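Local coordinates for putative tetR family transcriptional regulator (Streptomyces coelicolor A3, PDB 2Q24), which probably binds DNA as a TetR-family transcription factor, with a helix-turn-helix motif near its N-terminus, at residues A22-V27 and E38-E43; A64-E69 and D120-S125. All coordinates share one frame; numbering follows the deposited sequence.

Contact 1 of 2, residues A22-V27 and E38-E43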
loop_
_atom_site.group_PDB
_atom_site.type_symbol
_atom_site.label_atom_id
_atom_site.label_comp_id
_atom_site.label_asym_id
_atom_site.label_seq_id
_atom_site.Cartn_x
_atom_site.Cartn_y
_atom_site.Cartn_z
ATOM N N ALA B 22 -3.319 -15.200 4.312
ATOM C CA ALA B 22 -4.550 -15.086 5.093
ATOM C C ALA B 22 -4.490 -16.004 6.318
ATOM O O ALA B 22 -4.778 -15.583 7.445
ATOM C CB ALA B 22 -5.757 -15.425 4.225
ATOM N N ALA B 23 -4.082 -17.251 6.093
ATOM C CA ALA B 23 -3.887 -18.217 7.184
ATOM C C ALA B 23 -2.826 -17.755 8.195
ATOM O O ALA B 23 -3.034 -17.883 9.416
ATOM C CB ALA B 23 -3.540 -19.625 6.621
ATOM N N ALA B 24 -1.701 -17.208 7.709
ATOM C CA ALA B 24 -0.688 -16.640 8.586
ATOM C C ALA B 24 -1.231 -15.539 9.495
ATOM O O ALA B 24 -0.938 -15.503 10.680
ATOM C CB ALA B 24 0.502 -16.112 7.755
ATOM N N VAL B 25 -1.976 -14.590 8.925
ATOM C CA VAL B 25 -2.534 -13.538 9.736
ATOM C C VAL B 25 -3.427 -14.125 10.833
ATOM O O VAL B 25 -3.342 -13.702 11.977
ATOM C CB VAL B 25 -3.348 -12.549 8.876
ATOM C CG1 VAL B 25 -4.219 -11.618 9.755
ATOM C CG2 VAL B 25 -2.409 -11.747 7.947
ATOM N N ARG B 26 -4.284 -15.081 10.467
ATOM C CA ARG B 26 -5.233 -15.698 11.392
ATOM C C ARG B 26 -4.452 -16.355 12.543
ATOM O O ARG B 26 -4.709 -16.098 13.725
ATOM C CB ARG B 26 -6.067 -16.720 10.598
ATOM C CG ARG B 26 -7.292 -17.358 11.263
ATOM C CD ARG B 26 -7.909 -18.416 10.295
ATOM N NE ARG B 26 -7.694 -18.036 8.877
ATOM C CZ ARG B 26 -7.639 -18.880 7.837
ATOM N NH1 ARG B 26 -7.796 -20.194 8.000
ATOM N NH2 ARG B 26 -7.433 -18.398 6.611
ATOM N N VAL B 27 -3.471 -17.170 12.193
ATOM C CA VAL B 27 -2.737 -17.952 13.194
ATOM C C VAL B 27 -1.795 -17.074 14.044
ATOM O O VAL B 27 -1.700 -17.247 15.258
ATOM C CB VAL B 27 -1.972 -19.154 12.548
ATOM C CG1 VAL B 27 -1.201 -19.956 13.613
ATOM C CG2 VAL B 27 -2.939 -20.100 11.822
ATOM N N GLU B 38 3.492 -25.380 10.677
ATOM C CA GLU B 38 2.630 -26.503 10.245
ATOM C C GLU B 38 1.132 -26.168 10.292
ATOM O O GLU B 38 0.401 -26.561 9.376
ATOM C CB GLU B 38 2.936 -27.799 11.029
ATOM N N ARG B 39 0.685 -25.425 11.328
ATOM C CA ARG B 39 -0.723 -25.000 11.433
ATOM C C ARG B 39 -1.142 -24.030 10.314
ATOM O O ARG B 39 -2.238 -24.153 9.763
ATOM C CB ARG B 39 -1.066 -24.421 12.822
ATOM C CG ARG B 39 -2.502 -23.903 12.933
ATOM C CD ARG B 39 -3.097 -24.071 14.322
ATOM N NE ARG B 39 -3.134 -22.815 15.073
ATOM C CZ ARG B 39 -4.215 -22.049 15.211
ATOM N NH1 ARG B 39 -5.369 -22.397 14.644
ATOM N NH2 ARG B 39 -4.143 -20.922 15.913
ATOM N N ILE B 40 -0.258 -23.076 9.985
ATOM C CA ILE B 40 -0.454 -22.127 8.882
ATOM C C ILE B 40 -0.511 -22.832 7.537
ATOM O O ILE B 40 -1.436 -22.601 6.749
ATOM C CB ILE B 40 0.654 -21.013 8.834
ATOM C CG1 ILE B 40 0.614 -20.200 10.133
ATOM C CG2 ILE B 40 0.492 -20.135 7.544
ATOM C CD1 ILE B 40 1.755 -19.217 10.341
ATOM N N ALA B 41 0.486 -23.667 7.268
ATOM C CA ALA B 41 0.490 -24.479 6.052
ATOM C C ALA B 41 -0.844 -25.273 5.937
ATOM O O ALA B 41 -1.468 -25.310 4.869
ATOM C CB ALA B 41 1.688 -25.431 6.053
ATOM N N ARG B 42 -1.280 -25.853 7.056
ATOM C CA ARG B 42 -2.498 -26.700 7.111
ATOM C C ARG B 42 -3.776 -25.930 6.775
ATOM O O ARG B 42 -4.688 -26.466 6.007
ATOM C CB ARG B 42 -2.639 -27.362 8.488
ATOM C CG ARG B 42 -4.057 -28.064 8.683
ATOM C CD ARG B 42 -4.005 -29.073 9.819
ATOM N NE ARG B 42 -2.942 -28.793 10.814
ATOM C CZ ARG B 42 -3.077 -28.028 11.925
ATOM N NH1 ARG B 42 -4.246 -27.434 12.189
ATOM N NH2 ARG B 42 -2.033 -27.871 12.739
ATOM N N GLU B 43 -3.851 -24.701 7.354
ATOM C CA GLU B 43 -5.038 -23.895 7.169
ATOM C C GLU B 43 -5.084 -23.377 5.733
ATOM O O GLU B 43 -6.174 -23.278 5.148
ATOM C CB GLU B 43 -5.064 -22.730 8.158
ATOM C CG GLU B 43 -5.459 -23.151 9.567
ATOM C CD GLU B 43 -5.941 -21.965 10.407
ATOM O OE1 GLU B 43 -6.173 -20.879 9.823
ATOM O OE2 GLU B 43 -6.095 -22.122 11.643
#
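In the TetR-type DNA-binding domain, helix 17-31 packs against helix 37-43, which lies in the predicted helix-turn-helix motif, and Ala23, Val27, Ile40 and Glu43 make up most of the seam. The axes of 22-27 and 38-43 approach to 8.5 Å and run nearer antiparallel than parallel, at 133°. Small residues permit the closeness: the Ala23 CB rests 3.6 Å from the Ile40 backbone O and also touches the Glu43 CB. Ile40 spreads its two branches along the other helix. Its CG2 lies 3.7 Å from the Ala24 backbone N, while CG1 meets the Val27 CB at the same separation. With chi1 of Val27 at 180°, its CG1 lies between Ile40 CG1 and the Arg39 guanidinium, 3.7 Å from Arg39 NE, while CG2 sits over the centre of one face of that guanidinium and beside the Glu43 carboxylate. That carboxylate is shared between two arginines. Arg26, bent at chi3, reaches Glu43 OE1 with NH1 in a short salt bridge (2.5 Å), its plane 22° from the carboxylate's but OE1 coming in obliquely; Arg39 NH1 binds OE2 of Glu43 at 3.1 Å along its own helix. Both oxygens thus have a cationic partner, which would probably favour the ionised form. On the apolar side, Ile40 continues onto Leu51 of helix 48-54 and Leu61 of helix 58-75, and Ala24 touches Ala65 of helix 58-75.

Contact 2 of 2, residues A64-E69 and D120-S125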
loop_
_atom_site.group_PDB
_atom_site.type_symbol
_atom_site.label_atom_id
_atom_site.label_comp_id
_atom_site.label_asym_id
_atom_site.label_seq_id
_atom_site.Cartn_x
_atom_site.Cartn_y
_atom_site.Cartn_z
ATOM N N ALA B 64 5.347 -10.460 5.249
ATOM C CA ALA B 64 4.478 -10.637 4.057
ATOM C C ALA B 64 2.975 -10.721 4.392
ATOM O O ALA B 64 2.130 -10.118 3.708
ATOM C CB ALA B 64 4.905 -11.879 3.278
ATOM N N ALA B 65 2.647 -11.453 5.459
ATOM C CA ALA B 65 1.254 -11.587 5.935
ATOM C C ALA B 65 0.672 -10.241 6.334
ATOM O O ALA B 65 -0.455 -9.889 5.891
ATOM C CB ALA B 65 1.156 -12.529 7.104
ATOM N N TYR B 66 1.436 -9.487 7.138
ATOM C CA TYR B 66 1.007 -8.138 7.520
ATOM C C TYR B 66 0.816 -7.241 6.273
ATOM O O TYR B 66 -0.208 -6.558 6.161
ATOM C CB TYR B 66 1.982 -7.490 8.538
ATOM C CG TYR B 66 1.535 -6.082 8.935
ATOM C CD1 TYR B 66 0.498 -5.871 9.889
ATOM C CD2 TYR B 66 2.141 -4.964 8.361
ATOM C CE1 TYR B 66 0.109 -4.573 10.226
ATOM C CE2 TYR B 66 1.761 -3.688 8.707
ATOM C CZ TYR B 66 0.740 -3.507 9.615
ATOM O OH TYR B 66 0.365 -2.220 9.918
ATOM N N ARG B 67 1.786 -7.230 5.363
ATOM C CA ARG B 67 1.707 -6.366 4.191
ATOM C C ARG B 67 0.549 -6.741 3.307
ATOM O O ARG B 67 -0.104 -5.879 2.699
ATOM C CB ARG B 67 3.012 -6.474 3.395
ATOM C CG ARG B 67 4.162 -5.786 4.102
ATOM C CD ARG B 67 5.504 -5.963 3.361
ATOM N NE ARG B 67 5.498 -5.338 2.036
ATOM C CZ ARG B 67 6.553 -5.236 1.251
ATOM N NH1 ARG B 67 7.721 -5.752 1.655
ATOM N NH2 ARG B 67 6.445 -4.642 0.063
ATOM N N ASN B 68 0.293 -8.054 3.194
ATOM C CA ASN B 68 -0.849 -8.512 2.428
ATOM C C ASN B 68 -2.167 -8.059 3.046
ATOM O O ASN B 68 -3.088 -7.673 2.321
ATOM C CB ASN B 68 -0.817 -10.058 2.335
ATOM C CG ASN B 68 -1.979 -10.601 1.526
ATOM O OD1 ASN B 68 -2.892 -11.177 2.087
ATOM N ND2 ASN B 68 -1.929 -10.428 0.199
ATOM N N GLU B 69 -2.263 -8.089 4.384
ATOM C CA GLU B 69 -3.473 -7.676 5.094
ATOM C C GLU B 69 -3.771 -6.171 4.830
ATOM O O GLU B 69 -4.912 -5.774 4.545
ATOM C CB GLU B 69 -3.317 -7.947 6.617
ATOM C CG GLU B 69 -4.467 -7.441 7.509
ATOM C CD GLU B 69 -5.690 -8.322 7.525
ATOM O OE1 GLU B 69 -5.729 -9.367 6.820
ATOM O OE2 GLU B 69 -6.641 -7.971 8.267
ATOM N N ASP B 120 11.259 -4.543 8.775
ATOM C CA ASP B 120 10.271 -3.474 9.021
ATOM C C ASP B 120 8.983 -3.829 8.350
ATOM O O ASP B 120 8.837 -3.627 7.137
ATOM C CB ASP B 120 10.771 -2.087 8.555
ATOM C CG ASP B 120 9.625 -1.034 8.500
ATOM O OD1 ASP B 120 8.726 -1.050 9.378
ATOM O OD2 ASP B 120 9.632 -0.208 7.574
ATOM N N PRO B 121 8.040 -4.399 9.124
ATOM C CA PRO B 121 6.792 -4.852 8.537
ATOM C C PRO B 121 5.921 -3.685 8.049
ATOM O O PRO B 121 5.113 -3.894 7.162
ATOM C CB PRO B 121 6.084 -5.585 9.686
ATOM C CG PRO B 121 6.785 -5.183 10.919
ATOM C CD PRO B 121 8.119 -4.642 10.577
ATOM N N TYR B 122 6.129 -2.492 8.602
ATOM C CA TYR B 122 5.097 -1.425 8.534
ATOM C C TYR B 122 5.231 -0.583 7.310
ATOM O O TYR B 122 4.215 -0.195 6.721
ATOM C CB TYR B 122 5.172 -0.502 9.766
ATOM C CG TYR B 122 4.982 -1.273 11.044
ATOM C CD1 TYR B 122 3.767 -1.901 11.312
ATOM C CD2 TYR B 122 6.035 -1.427 11.936
ATOM C CE1 TYR B 122 3.567 -2.640 12.480
ATOM C CE2 TYR B 122 5.858 -2.184 13.121
ATOM C CZ TYR B 122 4.614 -2.776 13.364
ATOM O OH TYR B 122 4.403 -3.512 14.502
ATOM N N GLY B 123 6.464 -0.252 6.941
ATOM C CA GLY B 123 6.689 0.534 5.722
ATOM C C GLY B 123 5.780 1.764 5.721
ATOM O O GLY B 123 5.724 2.508 6.714
ATOM N N ASP B 124 5.099 1.975 4.585
ATOM C CA ASP B 124 4.194 3.126 4.401
ATOM C C ASP B 124 2.756 2.722 4.687
ATOM O O ASP B 124 1.833 3.332 4.143
ATOM C CB ASP B 124 4.352 3.695 2.967
ATOM C CG ASP B 124 5.558 4.721 2.872
ATOM O OD1 ASP B 124 5.343 5.929 2.656
ATOM O OD2 ASP B 124 6.690 4.333 3.080
ATOM N N SER B 125 2.549 1.640 5.461
ATOM C CA SER B 125 1.133 1.177 5.731
ATOM C C SER B 125 0.179 2.277 6.238
ATOM O O SER B 125 -0.967 2.359 5.780
ATOM C CB SER B 125 1.058 -0.036 6.699
ATOM O OG SER B 125 1.880 -1.057 6.212
#
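Tyr66, on helix 58-75, presses its ring into the loop of Pro121 and Tyr122 and against Ser125, the first residue of helix 125-142. The CB of Tyr66 points toward this loop, and with CG anti to the backbone N (chi1 180°) the ring is carried across. CD2 comes first, 3.4 Å from the Pro121 backbone O at the ring edge, and also touches the Pro121 CB. Next, CE2 lies 3.6 Å from the Ser125 OG. CE2 and CZ then meet the Tyr122 CD1, whose ring turns its edge to the face of Tyr66 in an offset edge-to-face pair, centroids 5.4 Å apart and planes at 81°. The Tyr66 OH ends near the plane of the Tyr122 ring, at its edge, and is hydrogen-bonded to the Tyr100 hydroxyl. With an alanine in place of Tyr66, the Tyr122 edge would probably lose the ring face it meets, a gap would open beside Pro121, and the Tyr100 hydroxyl would lose this partner. Tyr122 O accepts from Ser125 N (2.8 Å), closing the type II' turn, and from Ser125 OG (2.5 Å); Asp120 OD1 accepts from Tyr122 N in an Asx turn. Arg67 NH2 bonds Pro121 O of the second subunit, whose Arg67 NH2 in turn bonds the Pro121 O at the ring edge. No hydrogen bond crosses the two segments: the ring meets an aromatic edge, a proline and two oxygens that bond elsewhere.

Contacts 1 and 2 come in series along the chain, the first closing before the second opens, and their centres lie 17 Å apart. Contact 1 belongs to the DNA-binding domain; contact 2 joins helix 58-75 to a loop within the SbtR-like C-terminal range. Helix 17-31 and helix 58-75 connect them directly: the Ala24 CB packs 3.7 Å from the Ala65 CB, and Val25 CG2 touches Ala65 O. Helix 58-75 thus has one side against the helices of contact 1 and another against the loop of contact 2, which also meets the second subunit. This provides a continuous packing path between the probable DNA-binding unit and the dimer interface.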